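Local atomic coordinates of beta-L-arabinobiosidase (Bacteroides thetaiotaomicron, PDB entry 5MQR), a protein that probably hydrolyses arabinose-containing glycans during plant pectin breakdown by a gut bacterium, and may also have exo-alpha-sialidase activity. Residues Leu80-Gly85 and Val381-Asp386; Lys263-Tyr268 and His292-Pro297; His869-Thr874 and Lys914-Pro919; Glu931-Gly936 and Asp943-Pro948. One frame throughout, in Å; residues are numbered along the deposited sequence.

Contact 1. Residues Leu80-Gly85 and Val381-Asp386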
loop_
_atom_site.group_PDB
_atom_site.type_symbol
_atom_site.label_atom_id
_atom_site.label_comp_id
_atom_site.label_asym_id
_atom_site.label_seq_id
_atom_site.Cartn_x
_atom_site.Cartn_y
_atom_site.Cartn_z
ATOM N N LEU A 80 2.192 20.110 22.101
ATOM C CA LEU A 80 0.927 19.909 21.393
ATOM C C LEU A 80 -0.056 19.025 22.157
ATOM O O LEU A 80 0.324 17.994 22.722
ATOM C CB LEU A 80 1.210 19.317 20.014
ATOM C CG LEU A 80 0.084 19.263 18.979
ATOM C CD1 LEU A 80 -0.330 20.642 18.490
ATOM C CD2 LEU A 80 0.578 18.408 17.815
ATOM N N ALA A 81 -1.322 19.453 22.184
ATOM C CA ALA A 81 -2.426 18.634 22.681
ATOM C C ALA A 81 -3.666 18.827 21.789
ATOM O O ALA A 81 -3.689 19.731 20.951
ATOM C CB ALA A 81 -2.730 18.958 24.124
ATOM N N TYR A 82 -4.645 17.938 21.936
ATOM C CA TYR A 82 -5.933 18.040 21.253
ATOM C C TYR A 82 -7.053 17.841 22.260
ATOM O O TYR A 82 -7.126 16.811 22.915
ATOM C CB TYR A 82 -6.018 16.994 20.139
ATOM C CG TYR A 82 -7.237 17.093 19.250
ATOM C CD1 TYR A 82 -7.241 17.916 18.136
ATOM C CD2 TYR A 82 -8.391 16.333 19.515
ATOM C CE1 TYR A 82 -8.359 18.000 17.304
ATOM C CE2 TYR A 82 -9.526 16.413 18.704
ATOM C CZ TYR A 82 -9.513 17.253 17.602
ATOM O OH TYR A 82 -10.616 17.335 16.785
ATOM N N TRP A 83 -7.933 18.818 22.378
ATOM C CA TRP A 83 -8.902 18.831 23.452
ATOM C C TRP A 83 -10.141 19.563 23.014
ATOM O O TRP A 83 -10.043 20.649 22.468
ATOM C CB TRP A 83 -8.286 19.574 24.629
ATOM C CG TRP A 83 -9.101 19.601 25.848
ATOM C CD1 TRP A 83 -9.354 18.556 26.678
ATOM C CD2 TRP A 83 -9.768 20.738 26.411
ATOM N NE1 TRP A 83 -10.141 18.969 27.729
ATOM C CE2 TRP A 83 -10.400 20.308 27.592
ATOM C CE3 TRP A 83 -9.882 22.077 26.035
ATOM C CZ2 TRP A 83 -11.156 21.171 28.402
ATOM C CZ3 TRP A 83 -10.619 22.946 26.841
ATOM C CH2 TRP A 83 -11.252 22.489 28.011
ATOM N N ASN A 84 -11.301 18.998 23.299
ATOM C CA ASN A 84 -12.581 19.584 22.911
ATOM C C ASN A 84 -12.685 20.001 21.451
ATOM O O ASN A 84 -13.110 21.125 21.144
ATOM C CB ASN A 84 -12.925 20.756 23.830
ATOM C CG ASN A 84 -13.979 20.380 24.806
ATOM O OD1 ASN A 84 -15.164 20.675 24.600
ATOM N ND2 ASN A 84 -13.583 19.618 25.827
ATOM N N GLY A 85 -12.252 19.099 20.571
ATOM C CA GLY A 85 -12.256 19.334 19.143
ATOM C C GLY A 85 -11.229 20.335 18.643
ATOM O O GLY A 85 -11.330 20.767 17.507
ATOM N N VAL A 381 -6.850 12.695 20.674
ATOM C CA VAL A 381 -6.651 12.093 19.357
ATOM C C VAL A 381 -7.322 12.986 18.320
ATOM O O VAL A 381 -8.542 13.098 18.302
ATOM C CB VAL A 381 -7.280 10.678 19.279
ATOM C CG1 VAL A 381 -7.193 10.116 17.867
ATOM C CG2 VAL A 381 -6.638 9.741 20.314
ATOM N N PRO A 382 -6.535 13.621 17.450
ATOM C CA PRO A 382 -7.193 14.472 16.482
ATOM C C PRO A 382 -8.181 13.694 15.615
ATOM O O PRO A 382 -7.881 12.576 15.180
ATOM C CB PRO A 382 -6.033 15.027 15.662
ATOM C CG PRO A 382 -4.906 15.049 16.624
ATOM C CD PRO A 382 -5.073 13.777 17.405
ATOM N N ALA A 383 -9.330 14.317 15.366
ATOM C CA ALA A 383 -10.500 13.692 14.724
ATOM C C ALA A 383 -10.215 13.128 13.344
ATOM O O ALA A 383 -10.823 12.147 12.974
ATOM C CB ALA A 383 -11.684 14.675 14.648
ATOM N N ASP A 384 -9.295 13.727 12.589
ATOM C CA ASP A 384 -8.963 13.219 11.243
ATOM C C ASP A 384 -8.145 11.895 11.252
ATOM O O ASP A 384 -7.913 11.296 10.207
ATOM C CB ASP A 384 -8.260 14.304 10.418
ATOM C CG ASP A 384 -6.868 14.705 10.978
ATOM O OD1 ASP A 384 -6.317 14.030 11.876
ATOM O OD2 ASP A 384 -6.311 15.713 10.499
ATOM N N GLY A 385 -7.693 11.469 12.438
ATOM C CA GLY A 385 -6.956 10.219 12.605
ATOM C C GLY A 385 -5.480 10.317 12.241
ATOM O O GLY A 385 -4.730 9.333 12.393
ATOM N N ASP A 386 -5.042 11.487 11.798
ATOM C CA ASP A 386 -3.719 11.628 11.231
ATOM C C ASP A 386 -2.704 12.001 12.315
ATOM O O ASP A 386 -3.069 12.244 13.483
ATOM C CB ASP A 386 -3.735 12.681 10.105
ATOM C CG ASP A 386 -4.599 12.270 8.918
ATOM O OD1 ASP A 386 -4.692 11.080 8.588
ATOM O OD2 ASP A 386 -5.178 13.153 8.277
#

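Contact 2. Residues Lys263-Tyr268 and His292-Pro297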
loop_
_atom_site.group_PDB
_atom_site.type_symbol
_atom_site.label_atom_id
_atom_site.label_comp_id
_atom_site.label_asym_id
_atom_site.label_seq_id
_atom_site.Cartn_x
_atom_site.Cartn_y
_atom_site.Cartn_z
ATOM N N LYS A 263 17.293 13.555 28.350
ATOM C CA LYS A 263 16.623 14.788 27.954
ATOM C C LYS A 263 15.428 14.585 27.071
ATOM O O LYS A 263 15.467 13.755 26.184
ATOM C CB LYS A 263 17.608 15.684 27.224
ATOM C CG LYS A 263 18.902 15.790 27.986
ATOM C CD LYS A 263 19.591 17.123 27.840
ATOM C CE LYS A 263 20.627 17.241 28.949
ATOM N NZ LYS A 263 21.476 18.425 28.689
ATOM N N ALA A 264 14.391 15.385 27.313
ATOM C CA ALA A 264 13.217 15.463 26.447
ATOM C C ALA A 264 12.514 14.112 26.300
ATOM O O ALA A 264 12.164 13.689 25.189
ATOM C CB ALA A 264 13.606 16.040 25.087
ATOM N N PHE A 265 12.348 13.438 27.436
ATOM C CA PHE A 265 11.597 12.187 27.531
ATOM C C PHE A 265 10.281 12.234 26.757
ATOM O O PHE A 265 9.516 13.199 26.837
ATOM C CB PHE A 265 11.321 11.891 29.008
ATOM C CG PHE A 265 10.445 10.689 29.262
ATOM C CD1 PHE A 265 9.058 10.802 29.243
ATOM C CD2 PHE A 265 11.015 9.464 29.582
ATOM C CE1 PHE A 265 8.249 9.704 29.495
ATOM C CE2 PHE A 265 10.217 8.343 29.845
ATOM C CZ PHE A 265 8.826 8.464 29.802
ATOM N N ASN A 266 10.037 11.195 25.982
ATOM C CA ASN A 266 8.687 10.895 25.504
ATOM C C ASN A 266 8.549 9.400 25.464
ATOM O O ASN A 266 9.547 8.692 25.468
ATOM C CB ASN A 266 8.356 11.543 24.154
ATOM C CG ASN A 266 9.330 11.184 23.047
ATOM O OD1 ASN A 266 8.946 10.563 22.054
ATOM N ND2 ASN A 266 10.588 11.606 23.190
ATOM N N CYS A 267 7.310 8.923 25.450
ATOM C CA CYS A 267 7.044 7.507 25.528
ATOM C C CYS A 267 5.779 7.124 24.825
ATOM O O CYS A 267 4.928 7.972 24.515
ATOM C CB CYS A 267 6.938 7.073 27.005
ATOM S SG CYS A 267 5.511 7.698 27.940
ATOM N N TYR A 268 5.646 5.826 24.606
ATOM C CA TYR A 268 4.413 5.273 24.082
ATOM C C TYR A 268 4.229 3.847 24.551
ATOM O O TYR A 268 5.178 3.221 25.015
ATOM C CB TYR A 268 4.375 5.350 22.561
ATOM C CG TYR A 268 5.518 4.713 21.799
ATOM C CD1 TYR A 268 5.605 3.326 21.624
ATOM C CD2 TYR A 268 6.474 5.502 21.182
ATOM C CE1 TYR A 268 6.643 2.761 20.886
ATOM C CE2 TYR A 268 7.510 4.958 20.438
ATOM C CZ TYR A 268 7.594 3.585 20.277
ATOM O OH TYR A 268 8.604 3.057 19.507
ATOM N N HIS A 292 7.510 3.686 36.579
ATOM C CA HIS A 292 8.217 3.871 37.860
ATOM C C HIS A 292 9.683 3.400 37.785
ATOM O O HIS A 292 10.542 3.989 38.460
ATOM C CB HIS A 292 7.505 3.141 39.025
ATOM C CG HIS A 292 6.143 3.680 39.344
ATOM N ND1 HIS A 292 5.947 4.842 40.064
ATOM C CD2 HIS A 292 4.908 3.218 39.034
ATOM C CE1 HIS A 292 4.652 5.067 40.194
ATOM N NE2 HIS A 292 4.000 4.093 39.581
ATOM N N THR A 293 9.959 2.331 37.014
ATOM C CA THR A 293 11.328 1.810 36.827
ATOM C C THR A 293 11.598 1.487 35.357
ATOM O O THR A 293 10.688 1.128 34.599
ATOM C CB THR A 293 11.644 0.556 37.675
ATOM O OG1 THR A 293 10.850 -0.536 37.214
ATOM C CG2 THR A 293 11.387 0.796 39.167
ATOM N N TRP A 294 12.871 1.623 34.975
ATOM C CA TRP A 294 13.299 1.597 33.575
ATOM C C TRP A 294 14.472 0.666 33.395
ATOM O O TRP A 294 15.326 0.571 34.270
ATOM C CB TRP A 294 13.650 3.010 33.126
ATOM C CG TRP A 294 12.424 3.890 33.086
ATOM C CD1 TRP A 294 11.963 4.715 34.089
ATOM C CD2 TRP A 294 11.487 4.013 32.016
ATOM N NE1 TRP A 294 10.803 5.338 33.695
ATOM C CE2 TRP A 294 10.487 4.922 32.431
ATOM C CE3 TRP A 294 11.386 3.437 30.745
ATOM C CZ2 TRP A 294 9.418 5.277 31.625
ATOM C CZ3 TRP A 294 10.312 3.792 29.947
ATOM C CH2 TRP A 294 9.347 4.719 30.394
ATOM N N ALA A 295 14.497 -0.033 32.273
ATOM C CA ALA A 295 15.552 -1.002 32.017
ATOM C C ALA A 295 16.879 -0.278 31.773
ATOM O O ALA A 295 16.922 0.727 31.061
ATOM C CB ALA A 295 15.202 -1.909 30.838
ATOM N N GLU A 296 17.921 -0.783 32.436
ATOM C CA GLU A 296 19.318 -0.408 32.247
ATOM C C GLU A 296 20.022 -1.521 31.422
ATOM O O GLU A 296 19.525 -2.661 31.351
ATOM C CB GLU A 296 20.003 -0.228 33.603
ATOM C CG GLU A 296 19.364 0.833 34.517
ATOM C CD GLU A 296 19.674 2.296 34.134
ATOM O OE1 GLU A 296 20.353 2.523 33.102
ATOM O OE2 GLU A 296 19.258 3.242 34.866
ATOM N N PRO A 297 21.131 -1.204 30.737
ATOM C CA PRO A 297 21.665 0.162 30.571
ATOM C C PRO A 297 20.845 0.954 29.525
ATOM O O PRO A 297 20.251 0.348 28.628
ATOM C CB PRO A 297 23.086 -0.107 30.055
ATOM C CG PRO A 297 22.942 -1.412 29.262
ATOM C CD PRO A 297 21.673 -2.112 29.702
#

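Contact 3. Residues His869-Thr874 and Lys914-Pro919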
loop_
_atom_site.group_PDB
_atom_site.type_symbol
_atom_site.label_atom_id
_atom_site.label_comp_id
_atom_site.label_asym_id
_atom_site.label_seq_id
_atom_site.Cartn_x
_atom_site.Cartn_y
_atom_site.Cartn_z
ATOM N N HIS A 869 -22.557 -45.786 -2.069
ATOM C CA HIS A 869 -21.312 -45.041 -1.823
ATOM C C HIS A 869 -21.471 -43.577 -1.405
ATOM O O HIS A 869 -20.548 -43.001 -0.822
ATOM C CB HIS A 869 -20.419 -45.083 -3.074
ATOM C CG HIS A 869 -19.780 -46.407 -3.312
ATOM N ND1 HIS A 869 -19.031 -46.675 -4.437
ATOM C CD2 HIS A 869 -19.772 -47.540 -2.572
ATOM C CE1 HIS A 869 -18.571 -47.910 -4.370
ATOM N NE2 HIS A 869 -19.020 -48.461 -3.255
ATOM N N GLN A 870 -22.606 -42.966 -1.735
ATOM C CA GLN A 870 -22.791 -41.522 -1.568
ATOM C C GLN A 870 -21.705 -40.761 -2.332
ATOM O O GLN A 870 -20.811 -40.143 -1.766
ATOM C CB GLN A 870 -22.870 -41.141 -0.084
ATOM C CG GLN A 870 -23.950 -41.904 0.664
ATOM C CD GLN A 870 -24.040 -41.488 2.107
ATOM O OE1 GLN A 870 -24.446 -40.370 2.434
ATOM N NE2 GLN A 870 -23.657 -42.387 2.988
ATOM N N PHE A 871 -21.809 -40.842 -3.648
ATOM C CA PHE A 871 -20.784 -40.345 -4.549
ATOM C C PHE A 871 -21.284 -40.461 -5.998
ATOM O O PHE A 871 -21.963 -41.442 -6.357
ATOM C CB PHE A 871 -19.496 -41.169 -4.382
ATOM C CG PHE A 871 -18.264 -40.421 -4.730
ATOM C CD1 PHE A 871 -17.691 -39.540 -3.815
ATOM C CD2 PHE A 871 -17.692 -40.556 -5.978
ATOM C CE1 PHE A 871 -16.553 -38.817 -4.144
ATOM C CE2 PHE A 871 -16.552 -39.839 -6.312
ATOM C CZ PHE A 871 -15.983 -38.970 -5.393
ATOM N N PHE A 872 -20.975 -39.454 -6.811
ATOM C CA PHE A 872 -21.323 -39.473 -8.224
ATOM C C PHE A 872 -20.361 -40.373 -8.946
ATOM O O PHE A 872 -19.155 -40.212 -8.823
ATOM C CB PHE A 872 -21.252 -38.083 -8.853
ATOM C CG PHE A 872 -22.356 -37.174 -8.422
ATOM C CD1 PHE A 872 -23.635 -37.356 -8.906
ATOM C CD2 PHE A 872 -22.111 -36.119 -7.540
ATOM C CE1 PHE A 872 -24.658 -36.516 -8.511
ATOM C CE2 PHE A 872 -23.134 -35.262 -7.155
ATOM C CZ PHE A 872 -24.411 -35.466 -7.643
ATOM N N GLU A 873 -20.902 -41.318 -9.701
ATOM C CA GLU A 873 -20.104 -42.350 -10.341
ATOM C C GLU A 873 -20.653 -42.700 -11.725
ATOM O O GLU A 873 -21.823 -42.454 -12.036
ATOM C CB GLU A 873 -20.066 -43.604 -9.463
ATOM C CG GLU A 873 -19.421 -43.389 -8.097
ATOM C CD GLU A 873 -19.369 -44.649 -7.238
ATOM O OE1 GLU A 873 -19.726 -45.736 -7.730
ATOM O OE2 GLU A 873 -18.950 -44.548 -6.053
ATOM N N THR A 874 -19.768 -43.273 -12.532
ATOM C CA THR A 874 -20.071 -43.751 -13.865
ATOM C C THR A 874 -21.151 -44.813 -13.791
ATOM O O THR A 874 -21.162 -45.630 -12.873
ATOM C CB THR A 874 -18.831 -44.386 -14.501
ATOM O OG1 THR A 874 -17.816 -43.390 -14.658
ATOM C CG2 THR A 874 -19.153 -44.989 -15.859
ATOM N N LYS A 914 -7.864 -43.395 2.431
ATOM C CA LYS A 914 -8.492 -44.476 1.705
ATOM C C LYS A 914 -9.303 -43.954 0.538
ATOM O O LYS A 914 -9.716 -44.722 -0.330
ATOM C CB LYS A 914 -9.383 -45.277 2.657
ATOM C CG LYS A 914 -8.644 -45.800 3.879
ATOM C CD LYS A 914 -7.464 -46.663 3.458
ATOM C CE LYS A 914 -6.943 -47.541 4.591
ATOM N NZ LYS A 914 -5.877 -48.479 4.136
ATOM N N GLY A 915 -9.566 -42.657 0.558
ATOM C CA GLY A 915 -10.171 -41.947 -0.552
ATOM C C GLY A 915 -9.152 -41.347 -1.507
ATOM O O GLY A 915 -8.391 -42.074 -2.153
ATOM N N PHE A 916 -9.144 -40.020 -1.583
ATOM C CA PHE A 916 -8.305 -39.320 -2.540
ATOM C C PHE A 916 -7.033 -38.714 -1.951
ATOM O O PHE A 916 -6.159 -38.290 -2.707
ATOM C CB PHE A 916 -9.129 -38.256 -3.275
ATOM C CG PHE A 916 -10.306 -38.828 -3.996
ATOM C CD1 PHE A 916 -10.132 -39.510 -5.199
ATOM C CD2 PHE A 916 -11.580 -38.739 -3.459
ATOM C CE1 PHE A 916 -11.212 -40.084 -5.863
ATOM C CE2 PHE A 916 -12.675 -39.300 -4.122
ATOM C CZ PHE A 916 -12.490 -39.978 -5.319
ATOM N N SER A 917 -6.916 -38.674 -0.625
ATOM C CA SER A 917 -5.782 -38.004 0.004
ATOM C C SER A 917 -4.536 -38.857 -0.116
ATOM O O SER A 917 -4.492 -39.970 0.419
ATOM C CB SER A 917 -6.046 -37.725 1.468
ATOM O OG SER A 917 -5.012 -36.920 1.961
ATOM N N ALA A 918 -3.531 -38.351 -0.826
ATOM C CA ALA A 918 -2.242 -39.062 -0.973
ATOM C C ALA A 918 -1.072 -38.157 -0.619
ATOM O O ALA A 918 -1.257 -36.929 -0.530
ATOM C CB ALA A 918 -2.087 -39.593 -2.393
ATOM N N PRO A 919 0.136 -38.746 -0.434
ATOM C CA PRO A 919 1.264 -37.901 -0.084
ATOM C C PRO A 919 1.587 -36.762 -1.066
ATOM O O PRO A 919 1.984 -35.693 -0.602
ATOM C CB PRO A 919 2.428 -38.898 0.051
ATOM C CG PRO A 919 1.767 -40.138 0.532
ATOM C CD PRO A 919 0.476 -40.170 -0.254
#

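Contact 4. Residues Glu931-Gly936 and Asp943-Pro948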
loop_
_atom_site.group_PDB
_atom_site.type_symbol
_atom_site.label_atom_id
_atom_site.label_comp_id
_atom_site.label_asym_id
_atom_site.label_seq_id
_atom_site.Cartn_x
_atom_site.Cartn_y
_atom_site.Cartn_z
ATOM N N GLU A 931 -8.954 -52.464 -7.599
ATOM C CA GLU A 931 -8.345 -52.205 -8.906
ATOM C C GLU A 931 -7.474 -50.935 -9.006
ATOM O O GLU A 931 -7.023 -50.581 -10.116
ATOM C CB GLU A 931 -9.412 -52.200 -10.003
ATOM C CG GLU A 931 -10.272 -53.461 -10.062
ATOM C CD GLU A 931 -11.384 -53.352 -11.102
ATOM O OE1 GLU A 931 -11.111 -52.810 -12.203
ATOM O OE2 GLU A 931 -12.532 -53.809 -10.828
ATOM N N PHE A 932 -7.216 -50.266 -7.877
ATOM C CA PHE A 932 -6.364 -49.065 -7.841
ATOM C C PHE A 932 -4.981 -49.387 -8.392
ATOM O O PHE A 932 -4.299 -50.244 -7.864
ATOM C CB PHE A 932 -6.247 -48.516 -6.403
ATOM C CG PHE A 932 -5.448 -47.237 -6.293
ATOM C CD1 PHE A 932 -4.068 -47.276 -6.096
ATOM C CD2 PHE A 932 -6.072 -45.987 -6.389
ATOM C CE1 PHE A 932 -3.333 -46.099 -5.994
ATOM C CE2 PHE A 932 -5.333 -44.815 -6.275
ATOM C CZ PHE A 932 -3.967 -44.867 -6.086
ATOM N N ARG A 933 -4.595 -48.681 -9.458
ATOM C CA ARG A 933 -3.286 -48.802 -10.118
ATOM C C ARG A 933 -2.835 -50.240 -10.374
ATOM O O ARG A 933 -1.736 -50.650 -10.019
ATOM C CB ARG A 933 -2.225 -47.971 -9.391
ATOM C CG ARG A 933 -2.511 -46.465 -9.462
ATOM C CD ARG A 933 -1.332 -45.606 -9.007
ATOM N NE ARG A 933 -0.198 -45.750 -9.924
ATOM C CZ ARG A 933 1.085 -45.567 -9.613
ATOM N NH1 ARG A 933 1.464 -45.178 -8.391
ATOM N NH2 ARG A 933 2.004 -45.762 -10.553
ATOM N N THR A 934 -3.720 -50.982 -11.033
ATOM C CA THR A 934 -3.464 -52.364 -11.426
ATOM C C THR A 934 -3.270 -52.535 -12.932
ATOM O O THR A 934 -3.179 -53.670 -13.392
ATOM C CB THR A 934 -4.625 -53.288 -10.982
ATOM O OG1 THR A 934 -5.873 -52.749 -11.451
ATOM C CG2 THR A 934 -4.656 -53.441 -9.445
ATOM N N ARG A 935 -3.186 -51.448 -13.703
ATOM C CA ARG A 935 -3.075 -51.556 -15.168
ATOM C C ARG A 935 -1.694 -51.191 -15.730
ATOM O O ARG A 935 -1.578 -50.831 -16.897
ATOM C CB ARG A 935 -4.151 -50.713 -15.825
ATOM C CG ARG A 935 -5.544 -51.263 -15.610
ATOM C CD ARG A 935 -6.590 -50.169 -15.785
ATOM N NE ARG A 935 -7.912 -50.639 -15.412
ATOM C CZ ARG A 935 -8.331 -50.830 -14.163
ATOM N NH1 ARG A 935 -7.526 -50.583 -13.112
ATOM N NH2 ARG A 935 -9.569 -51.280 -13.962
ATOM N N GLY A 936 -0.645 -51.326 -14.922
ATOM C CA GLY A 936 0.705 -51.033 -15.381
ATOM C C GLY A 936 1.065 -49.576 -15.174
ATOM O O GLY A 936 0.216 -48.762 -14.790
ATOM N N ASP A 943 -6.235 -44.946 -13.486
ATOM C CA ASP A 943 -6.785 -45.772 -12.409
ATOM C C ASP A 943 -6.175 -45.473 -11.040
ATOM O O ASP A 943 -6.108 -46.365 -10.178
ATOM C CB ASP A 943 -6.692 -47.277 -12.761
ATOM C CG ASP A 943 -5.273 -47.770 -12.953
ATOM O OD1 ASP A 943 -4.337 -46.947 -13.176
ATOM O OD2 ASP A 943 -5.113 -49.024 -12.877
ATOM N N GLY A 944 -5.758 -44.227 -10.810
ATOM C CA GLY A 944 -5.320 -43.842 -9.472
ATOM C C GLY A 944 -4.227 -42.805 -9.353
ATOM O O GLY A 944 -4.252 -42.006 -8.429
ATOM N N ALA A 945 -3.267 -42.815 -10.274
ATOM C CA ALA A 945 -2.147 -41.875 -10.241
ATOM C C ALA A 945 -2.635 -40.430 -10.243
ATOM O O ALA A 945 -3.787 -40.168 -10.599
ATOM C CB ALA A 945 -1.225 -42.126 -11.439
ATOM N N ILE A 946 -1.760 -39.494 -9.878
ATOM C CA ILE A 946 -2.126 -38.068 -9.837
ATOM C C ILE A 946 -1.958 -37.508 -11.233
ATOM O O ILE A 946 -0.891 -37.628 -11.834
ATOM C CB ILE A 946 -1.276 -37.275 -8.831
ATOM C CG1 ILE A 946 -1.438 -37.867 -7.435
ATOM C CG2 ILE A 946 -1.635 -35.787 -8.822
ATOM C CD1 ILE A 946 -0.643 -37.163 -6.368
ATOM N N TRP A 947 -3.034 -36.915 -11.745
ATOM C CA TRP A 947 -3.064 -36.219 -13.043
ATOM C C TRP A 947 -3.426 -34.745 -12.773
ATOM O O TRP A 947 -4.520 -34.456 -12.281
ATOM C CB TRP A 947 -4.117 -36.837 -13.966
ATOM C CG TRP A 947 -3.681 -38.085 -14.641
ATOM C CD1 TRP A 947 -3.735 -39.363 -14.130
ATOM C CD2 TRP A 947 -3.123 -38.201 -15.947
ATOM N NE1 TRP A 947 -3.228 -40.251 -15.030
ATOM C CE2 TRP A 947 -2.848 -39.572 -16.162
ATOM C CE3 TRP A 947 -2.810 -37.282 -16.955
ATOM C CZ2 TRP A 947 -2.286 -40.045 -17.359
ATOM C CZ3 TRP A 947 -2.258 -37.744 -18.138
ATOM C CH2 TRP A 947 -1.990 -39.118 -18.331
ATOM N N PRO A 948 -2.521 -33.805 -13.084
ATOM C CA PRO A 948 -2.894 -32.401 -12.896
ATOM C C PRO A 948 -4.196 -31.989 -13.596
ATOM O O PRO A 948 -4.935 -31.177 -13.043
ATOM C CB PRO A 948 -1.672 -31.631 -13.439
ATOM C CG PRO A 948 -0.522 -32.564 -13.189
ATOM C CD PRO A 948 -1.077 -33.971 -13.314
HETATM O O HOH W 1 -1.980 -48.720 -13.211
#

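Contact 1. Residues Leu80-Gly85 and Val381-Asp386
A CH-pi contact between Y82 and P382 joins strand 74-83 to the type I beta turn P382-G385. The CA corner of the proline ring does most of the touching. P382 CA sits 3.5 Å from the centroid of the Y82 ring and only 1° off the ring normal, so its C-H is well placed over the centre of one face. The ring reaches there because Y82 CG is anti to the backbone N (chi1 -173°). P382 CB lies on the same face, 4.0 Å from Y82 CD1. V381 O approaches obliquely, 3.5 Å from Y82 CD2. At the far end Y82 OH packs 3.6 Å from A383 CB. The strand belongs to a four-stranded antiparallel sheet, consistent with a blade of the N-terminal beta propeller, and the turn lies in the loop that leads into strand 387-393. Within the turn G385 N donates to P382 O at 3.0 Å. D384 OD1 then accepts from D386 N at 2.8 Å, an Asx turn, with the donor above the carboxylate plane. D386 OD2 forms a salt bridge with R402. F87 meets the Y82 ring edge-to-face, and Y82 and N379 pair through their backbones.

Contact 2. Residues Lys263-Tyr268 and His292-Pro297
The backbone runs into strand 266-269 right after F265, whereas W294 sits in the loop between strands 283-287 and 299-300, and the two segments meet through these two side chains. The rings come from opposite directions and form an offset edge-to-face pair. The edge of F265 is turned toward the face of the six-membered ring of W294. The planes stand at 79° and the centroids are 5.5 Å apart. The touch is made by the outer end of each ring. F265 CE2 lies 3.6 Å from W294 CZ2, and F265 CZ lies 3.8 Å from W294 CH2. W294 CH2 is in the plane of the phenylalanine ring. Both residues are buried. F265 CG, anti to the backbone N (chi1 175°), carries the ring toward W294. Both rings also pack on S277 of strand 275-278, and W294 adds S285 and S287. The pair therefore spans the sheet from the residue just before its first strand to the loop before its last. W279 meets the F265 ring as well. T293 OG1 is hydrogen-bonded to D289 OD2, and T293 O to S287 OG. With the sequence S-x-D-x-G-x-T-W ending at W294, between the third and fourth strands, this is the Asp box of BNR repeats, characteristic of sialidase-like beta-propeller blades.

Contact 3. Residues His869-Thr874 and Lys914-Pro919
H869 ND1 donates to E873 OE2 over 2.7 Å at 157°, and this bond stands beside the ring of F871, which carries the contact with F916. E873 OE2 lies in the imidazole plane and offers its syn lone pair to the N-H. The other oxygen, E873 OE1, receives weak bonds from V883 N and S880 OG. The glutamate is thus held at both oxygens, and its CG rests in plane at the edge of the F871 ring. Q870 and F871 both face N866 in a G1 beta bulge, in the short hairpin of strands 865-866 and 871-872. From there F871 CG, anti to the backbone N (chi1 -153°), carries the ring toward F916, which comes from the opposite direction. F871 CZ touches F916 CE2 and F916 CZ, both at 3.6 Å. The planes are 27° apart, but the rings are slid so far that they barely overlap, with centroids at 5.7 Å. F871 CZ lies near the F916 plane, at its edge. Y889 meets F871 edge-to-face and also meets F916. The contact ties the hairpin to the loop just before strand 917-918 in the MGH1-like glycoside hydrolase domain. It is apolar and buried, so cohesion between these segments rests on ring-to-ring van der Waals contact, while each makes its polar bonds within itself or to other parts of the chain.

Contact 4. Residues Glu931-Gly936 and Asp943-Pro948
D943 and R935 form a salt bridge, and with E931 they make a salt-bridge network inside one loop of the MGH1-like domain, ahead of helix 948-964. R935 NH1 reaches D943 OD2 at 2.9 Å, on the anti side and near the guanidinium plane. The guanidinium and carboxylate planes are 87° apart. Weak bonds from T934 N and R935 N also converge on D943 OD2. The carboxylate is turned to them because D943 CG stands between its backbone N and carbonyl carbon (chi1 62°). The backbones are tied where R933 N donates to D943 O at 2.9 Å. F932 CE2 comes within 3.3 Å of G944 CA, and A945 CB lies over a face of the R933 guanidinium. Water 1 accepts from R935 N and lies 2.9 Å from D943 OD1, to which it can donate.

In the next shell R933 CG packs over one face of the F932 ring, while R933 NH1 goes on to salt bridges with E1000 and D999. R935 is fixed end-on by E931. R935 NH2 bonds to E931 OE1 at 2.8 Å, and R935 NH1 to E931 O at 3.0 Å. E931 O takes a second bond from T934 OG1, at 2.8 Å and from above the carbonyl plane.

From the N terminus, contact 1 opens at 80-85 and closes only at 381-386, drawing strand 74-83 to the loop before strand 387-393. Contact 2 falls within that long span. It closes a short loop of its own within one four-stranded blade-like unit, from just before its first strand to the loop before its last; its centre is about 25 Å from that of contact 1. Contacts 3 and 4 follow in series, far off in the MGH1-like glycoside hydrolase domain, their centres about 61 to 68 Å from those of the first two. Contact 3 closes a loop of about 40 residues. Contact 4 closes a tight one soon after. Their centres lie about 13 Å apart and the two do not touch. No two contacts cross.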